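Local structure of cytochrome P450 CYP260B1 (Sorangium cellulosum, 5HIW) at residues G66-A71 / R159-P164; A152-M157 / T224-S229. The protein binds a haem group in its interior, as a bacterial member of the cytochrome P450 family of haem-thiolate proteins. All blocks are in the same frame, centred on the assembly; numbering follows the deposited sequence. Where two conformers were deposited one is given.

Both contacts use helix 147-162, the F helix of the P450 fold. Contact 1 takes its C-terminal end and sets it against the loop 66-71. It is partly buried and mixes side-chain packing with a water bridge. Contact 2 takes the middle of the helix and sets it against helix 218-229, the first half of the long central helix of the fold. It is a buried contact made by apolar side chains, and the other side of helix 218-229 lines the haem pocket. The two contacts touch. Ile67 CD1 lies 3.6 Å from Met157 CB, and Met68 SD lies 4.0 Å from Leu227 CD1. The loop and the two helices therefore share one hydrophobic cluster.

Contact 1 (G66-A71 / R159-P164); sequences GIMKGA and RSVVMP
In the loop between the B and C helices of the P450 fold, Ile67 and Met68 meet Ser160 and Val161 at the end of the F helix. Ile67 and Met68 form a short 3-10 segment, and the CB atoms of both are directed toward the helix. Val161 CG2 takes most of the packing. It lies 3.8 Å from Met68 CG and 4.1 Å from Ile67 CD1. Both side chains cross Val161 at about a right angle. CG is the Met68 atom nearest the valine; the bend at chi2 (-70°) then carries SD toward helix 218-229. Ile67 CD1 also touches Ser160 OG at 3.6 Å.

A water adds a polar bridge. It accepts from Ile67 N at 3.0 Å and donates to Ser160 OG at 3.0 Å. OG stands between the backbone N and the carbonyl carbon (chi1 70°), from where it reaches back to its hydrogen-bond partner Met157 O. The chain of bonds ties the loop backbone to the helix backbone.

A type II turn from Met68 to Ala71 then leads the loop away. Neighbours cover part of the contact: Ile67 packs on His177 of helix 167-191, and both Ile67 and Met68 pack on Leu227 of helix 218-229.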
loop_
_atom_site.group_PDB
_atom_site.type_symbol
_atom_site.label_atom_id
_atom_site.label_comp_id
_atom_site.label_asym_id
_atom_site.label_seq_id
_atom_site.Cartn_x
_atom_site.Cartn_y
_atom_site.Cartn_z
ATOM N N GLY A 66 8.685 -7.594 -16.969
ATOM C CA GLY A 66 8.835 -8.714 -16.088
ATOM C C GLY A 66 7.513 -9.314 -15.765
ATOM O O GLY A 66 6.661 -9.425 -16.647
ATOM N N ILE A 67 7.323 -9.646 -14.479
ATOM C CA ILE A 67 6.159 -10.391 -14.038
ATOM C C ILE A 67 4.940 -9.485 -14.007
ATOM O O ILE A 67 3.835 -9.993 -13.879
ATOM C CB ILE A 67 6.319 -11.021 -12.650
ATOM C CG1 ILE A 67 6.309 -9.946 -11.524
ATOM C CG2 ILE A 67 7.583 -11.854 -12.529
ATOM C CD1 ILE A 67 6.703 -10.522 -10.171
ATOM N N MET A 68 5.143 -8.199 -14.151
ATOM C CA MET A 68 4.024 -7.264 -14.268
ATOM C C MET A 68 3.540 -7.060 -15.704
ATOM O O MET A 68 2.563 -6.296 -15.925
ATOM C CB MET A 68 4.414 -5.897 -13.716
ATOM C CG MET A 68 4.807 -5.891 -12.242
ATOM S SD MET A 68 3.339 -6.190 -11.256
ATOM C CE MET A 68 2.501 -4.603 -11.586
ATOM N N LYS A 69 4.179 -7.702 -16.677
ATOM C CA LYS A 69 3.818 -7.426 -18.080
ATOM C C LYS A 69 2.359 -7.772 -18.367
ATOM O O LYS A 69 1.887 -8.856 -18.042
ATOM C CB LYS A 69 4.760 -8.144 -19.062
ATOM C CG LYS A 69 4.676 -7.559 -20.487
ATOM C CD LYS A 69 5.817 -7.989 -21.407
ATOM C CE LYS A 69 5.559 -9.345 -22.049
ATOM N NZ LYS A 69 6.799 -10.018 -22.567
ATOM N N GLY A 70 1.617 -6.838 -18.979
ATOM C CA GLY A 70 0.219 -7.128 -19.347
ATOM C C GLY A 70 -0.758 -7.138 -18.194
ATOM O O GLY A 70 -1.899 -7.503 -18.377
ATOM N N ALA A 71 -0.315 -6.713 -16.989
ATOM C CA ALA A 71 -1.172 -6.711 -15.785
ATOM C C ALA A 71 -2.064 -5.449 -15.716
ATOM O O ALA A 71 -1.859 -4.473 -16.447
ATOM C CB ALA A 71 -0.328 -6.824 -14.511
ATOM N N ARG A 159 10.807 -7.891 -5.058
ATOM C CA ARG A 159 12.168 -7.435 -5.406
ATOM C C ARG A 159 12.375 -7.284 -6.921
ATOM O O ARG A 159 13.006 -6.299 -7.369
ATOM C CB ARG A 159 13.214 -8.385 -4.806
ATOM C CG ARG A 159 14.671 -7.954 -4.966
ATOM C CD ARG A 159 15.569 -8.672 -3.932
ATOM N NE ARG A 159 17.014 -8.763 -4.265
ATOM C CZ ARG A 159 17.941 -7.834 -4.026
ATOM N NH1 ARG A 159 17.643 -6.655 -3.449
ATOM N NH2 ARG A 159 19.199 -8.095 -4.393
ATOM N N SER A 160 11.839 -8.220 -7.711
ATOM C CA SER A 160 12.042 -8.200 -9.151
ATOM C C SER A 160 11.326 -7.000 -9.819
ATOM O O SER A 160 11.724 -6.559 -10.903
ATOM C CB SER A 160 11.650 -9.526 -9.828
ATOM O OG SER A 160 10.204 -9.779 -9.849
ATOM N N VAL A 161 10.278 -6.499 -9.181
ATOM C CA VAL A 161 9.486 -5.343 -9.662
ATOM C C VAL A 161 10.138 -4.028 -9.267
ATOM O O VAL A 161 9.905 -2.983 -9.873
ATOM C CB VAL A 161 8.078 -5.310 -9.036
ATOM C CG1 VAL A 161 7.326 -4.052 -9.456
ATOM C CG2 VAL A 161 7.320 -6.569 -9.454
ATOM N N VAL A 162 10.910 -4.087 -8.200
ATOM C CA VAL A 162 11.763 -2.986 -7.780
ATOM C C VAL A 162 13.111 -2.943 -8.527
ATOM O O VAL A 162 13.723 -1.906 -8.610
ATOM C CB VAL A 162 11.978 -3.185 -6.265
ATOM C CG1 VAL A 162 13.177 -2.418 -5.755
ATOM C CG2 VAL A 162 10.678 -2.823 -5.556
ATOM N N MET A 163 13.612 -4.065 -9.039
ATOM C CA MET A 163 14.916 -4.047 -9.695
ATOM C C MET A 163 14.747 -4.565 -11.133
ATOM O O MET A 163 15.350 -5.585 -11.554
ATOM C CB MET A 163 15.927 -4.768 -8.783
ATOM C CG MET A 163 15.755 -4.221 -7.360
ATOM S SD MET A 163 16.875 -4.629 -6.009
ATOM C CE MET A 163 16.047 -3.856 -4.620
ATOM N N PRO A 164 13.903 -3.844 -11.906
ATOM C CA PRO A 164 13.554 -4.284 -13.265
ATOM C C PRO A 164 14.765 -4.503 -14.127
ATOM O O PRO A 164 14.663 -5.236 -15.099
ATOM C CB PRO A 164 12.761 -3.105 -13.846
ATOM C CG PRO A 164 13.012 -1.971 -12.926
ATOM C CD PRO A 164 13.274 -2.560 -11.580
HETATM O O HOH W 1 9.620 -9.091 -12.699
#

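Contact 2 (A152-M157 / T224-S229); sequences ALIRKM and TLILGS. With HEM (protoporphyrin IX containing Fe), chain B.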
loop_
_atom_site.group_PDB
_atom_site.type_symbol
_atom_site.label_atom_id
_atom_site.label_comp_id
_atom_site.label_asym_id
_atom_site.label_seq_id
_atom_site.Cartn_x
_atom_site.Cartn_y
_atom_site.Cartn_z
ATOM N N ALA A 152 8.695 -15.811 1.360
ATOM C CA ALA A 152 9.912 -15.649 0.609
ATOM C C ALA A 152 9.744 -15.571 -0.906
ATOM O O ALA A 152 10.368 -14.712 -1.527
ATOM C CB ALA A 152 10.943 -16.693 0.980
ATOM N N LEU A 153 8.850 -16.382 -1.476
ATOM C CA LEU A 153 8.518 -16.289 -2.880
ATOM C C LEU A 153 7.938 -14.907 -3.271
ATOM O O LEU A 153 8.365 -14.270 -4.208
ATOM C CB LEU A 153 7.613 -17.420 -3.312
ATOM C CG LEU A 153 8.105 -18.857 -3.372
ATOM C CD1 LEU A 153 6.947 -19.733 -3.722
ATOM C CD2 LEU A 153 9.292 -19.063 -4.313
ATOM N N ILE A 154 6.974 -14.448 -2.521
ATOM C CA ILE A 154 6.382 -13.147 -2.794
ATOM C C ILE A 154 7.382 -11.993 -2.671
ATOM O O ILE A 154 7.412 -11.095 -3.482
ATOM C CB ILE A 154 5.153 -12.964 -1.897
ATOM C CG1 ILE A 154 4.082 -14.014 -2.232
ATOM C CG2 ILE A 154 4.537 -11.592 -2.143
ATOM C CD1 ILE A 154 2.998 -14.156 -1.163
ATOM N N ARG A 155 8.181 -11.993 -1.611
ATOM C CA ARG A 155 9.271 -10.996 -1.450
ATOM C C ARG A 155 10.227 -11.004 -2.634
ATOM O O ARG A 155 10.606 -9.932 -3.137
ATOM C CB ARG A 155 9.936 -11.130 -0.048
ATOM C CG ARG A 155 8.924 -10.686 1.053
ATOM C CD ARG A 155 9.529 -10.583 2.440
ATOM N NE ARG A 155 8.439 -10.706 3.402
ATOM C CZ ARG A 155 7.566 -9.746 3.744
ATOM N NH1 ARG A 155 7.659 -8.560 3.176
ATOM N NH2 ARG A 155 6.544 -9.996 4.596
ATOM N N LYS A 156 10.509 -12.165 -3.175
ATOM C CA LYS A 156 11.367 -12.255 -4.344
ATOM C C LYS A 156 10.661 -11.648 -5.559
ATOM O O LYS A 156 11.325 -10.938 -6.339
ATOM C CB LYS A 156 11.788 -13.675 -4.679
ATOM C CG LYS A 156 12.880 -14.267 -3.803
ATOM C CD LYS A 156 13.373 -15.621 -4.265
ATOM C CE LYS A 156 12.691 -16.789 -3.577
ATOM N NZ LYS A 156 13.337 -18.021 -4.146
ATOM N N MET A 157 9.369 -11.976 -5.760
ATOM C CA MET A 157 8.581 -11.297 -6.835
ATOM C C MET A 157 8.617 -9.793 -6.719
ATOM O O MET A 157 8.900 -9.087 -7.691
ATOM C CB MET A 157 7.173 -11.811 -6.893
ATOM C CG MET A 157 7.131 -13.299 -7.204
ATOM S SD MET A 157 5.443 -13.739 -7.648
ATOM C CE MET A 157 4.731 -13.846 -6.049
ATOM N N THR A 224 -1.935 -10.635 -9.183
ATOM C CA THR A 224 -2.014 -9.165 -9.129
ATOM C C THR A 224 -2.451 -8.661 -7.765
ATOM O O THR A 224 -1.823 -7.648 -7.260
ATOM C CB THR A 224 -2.874 -8.606 -10.269
ATOM O OG1 THR A 224 -2.179 -8.813 -11.493
ATOM C CG2 THR A 224 -3.175 -7.166 -10.123
ATOM N N LEU A 225 -3.424 -9.335 -7.140
ATOM C CA LEU A 225 -3.878 -8.927 -5.847
ATOM C C LEU A 225 -2.798 -9.168 -4.779
ATOM O O LEU A 225 -2.664 -8.363 -3.850
ATOM C CB LEU A 225 -5.143 -9.625 -5.426
ATOM C CG LEU A 225 -6.354 -9.325 -6.417
ATOM C CD1 LEU A 225 -7.571 -10.122 -6.030
ATOM C CD2 LEU A 225 -6.640 -7.819 -6.470
ATOM N N ILE A 226 -2.099 -10.291 -4.877
ATOM C CA ILE A 226 -0.988 -10.561 -3.934
ATOM C C ILE A 226 0.106 -9.483 -4.000
ATOM O O ILE A 226 0.438 -8.851 -2.965
ATOM C CB ILE A 226 -0.415 -11.961 -4.139
ATOM C CG1 ILE A 226 -1.429 -13.001 -3.653
ATOM C CG2 ILE A 226 0.850 -12.099 -3.310
ATOM C CD1 ILE A 226 -1.106 -14.412 -4.046
ATOM N N LEU A 227 0.583 -9.196 -5.175
ATOM C CA LEU A 227 1.630 -8.202 -5.356
ATOM C C LEU A 227 1.196 -6.826 -4.953
ATOM O O LEU A 227 2.022 -6.034 -4.462
ATOM C CB LEU A 227 2.155 -8.167 -6.795
ATOM C CG LEU A 227 2.823 -9.467 -7.317
ATOM C CD1 LEU A 227 3.071 -9.426 -8.850
ATOM C CD2 LEU A 227 4.138 -9.807 -6.577
ATOM N N GLY A 228 -0.084 -6.506 -5.194
ATOM C CA GLY A 228 -0.563 -5.188 -4.788
ATOM C C GLY A 228 -0.822 -5.022 -3.313
ATOM O O GLY A 228 -0.808 -3.890 -2.838
ATOM N N SER A 229 -1.022 -6.117 -2.558
ATOM C CA SER A 229 -1.364 -6.021 -1.146
ATOM C C SER A 229 -0.331 -6.458 -0.147
ATOM O O SER A 229 -0.451 -6.059 1.009
ATOM C CB SER A 229 -2.567 -6.914 -0.835
ATOM O OG SER A 229 -2.262 -8.309 -1.174
HETATM C CHA HEM B . -3.059 0.527 -7.424
HETATM C CHB HEM B . -1.557 2.037 -3.053
HETATM C CHC HEM B . -3.480 -1.872 -1.040
HETATM C CHD HEM B . -4.047 -3.717 -5.425
HETATM C C1A HEM B . -2.550 1.313 -6.429
HETATM C C2A HEM B . -1.975 2.602 -6.594
HETATM C C3A HEM B . -1.586 3.047 -5.358
HETATM C C4A HEM B . -1.815 1.971 -4.439
HETATM C CMA HEM B . -0.894 4.391 -5.055
HETATM C CAA HEM B . -1.946 3.412 -7.885
HETATM C CBA HEM B . -0.786 2.934 -8.774
HETATM C CGA HEM B . -0.536 3.845 -9.926
HETATM O O1A HEM B . -1.412 4.711 -10.255
HETATM O O2A HEM B . 0.610 3.885 -10.439
HETATM C C1B HEM B . -1.893 1.106 -2.146
HETATM C C2B HEM B . -1.732 1.318 -0.733
HETATM C C3B HEM B . -2.303 0.196 -0.164
HETATM C C4B HEM B . -2.767 -0.693 -1.233
HETATM C CMB HEM B . -1.048 2.457 0.042
HETATM C CAB HEM B . -2.293 -0.002 1.265
HETATM C CBB HEM B . -2.493 -1.072 1.959
HETATM C C1C HEM B . -3.820 -2.740 -2.077
HETATM C C2C HEM B . -4.443 -4.006 -1.836
HETATM C C3C HEM B . -4.591 -4.525 -3.093
HETATM C C4C HEM B . -4.033 -3.626 -4.049
HETATM C CMC HEM B . -4.770 -4.467 -0.436
HETATM C CAC HEM B . -5.203 -5.813 -3.473
HETATM C CBC HEM B . -6.160 -6.353 -2.732
HETATM C C1D HEM B . -3.817 -2.661 -6.298
HETATM C C2D HEM B . -4.001 -2.870 -7.759
HETATM C C3D HEM B . -3.721 -1.702 -8.324
HETATM C C4D HEM B . -3.406 -0.790 -7.213
HETATM C CMD HEM B . -4.335 -4.161 -8.481
HETATM C CAD HEM B . -3.821 -1.318 -9.809
HETATM C CBD HEM B . -5.197 -0.728 -10.049
HETATM C CGD HEM B . -5.433 -0.336 -11.514
HETATM O O1D HEM B . -4.477 -0.111 -12.318
HETATM O O2D HEM B . -6.620 -0.206 -11.966
HETATM N NA HEM B . -2.455 0.960 -5.066
HETATM N NB HEM B . -2.616 -0.016 -2.366
HETATM N NC HEM B . -3.636 -2.489 -3.364
HETATM N ND HEM B . -3.435 -1.391 -6.018
HETATM FE FE HEM B . -3.069 -0.709 -4.237
HETATM O O HOH W 2 -0.940 -1.543 -4.437
#
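Met157 and Ile154 of the F helix pack on Leu227 and Ile226 of helix 218-229. Ile154 and Leu227 have the nearest CA atoms, 7.3 Å apart. Met157 can be followed outward. Its CB touches Leu227 CD2 at 3.7 Å. CG is the carbon farthest from that methyl, and SD comes closer again. The chain then bends at chi3 (-80°), which brings CE back to 4.1 Å from the same Leu227 CD2. One methyl group thus meets both the root and the tip of the methionine. Met157 also packs on His177 and Met180 of helix 167-191.

The second pair is Ile154 and Ile226. Ile226 CG2 is met by three carbons of Ile154, with CD1 nearest at 3.7 Å. In Ile226 the CG2 branch stands anti to the backbone N, and this branch carries the contact. In both pairs the side chains cross at about a right angle.

The other side of helix 218-229 lines the haem pocket. Gly228 has no side chain, and its O comes within 3.2 Å of HEM NC. Gly228 O also accepts a bond of 2.8 Å from a water that binds the haem iron at 2.3 Å, and Thr232 OG1 is a further partner. Ser229 OG donates to Leu225 O at 2.7 Å, tilted 26° from the carbonyl plane. Ser229 CB packs on the haem methyl CMC.

The chemistry is divided between two faces. Between the two segments the contact is made by aliphatic side chains alone, and it rests on their fit. A charged pair, Arg155 with Glu231, lies just beyond its end. On the haem side, Gly228 O takes the iron-bound water.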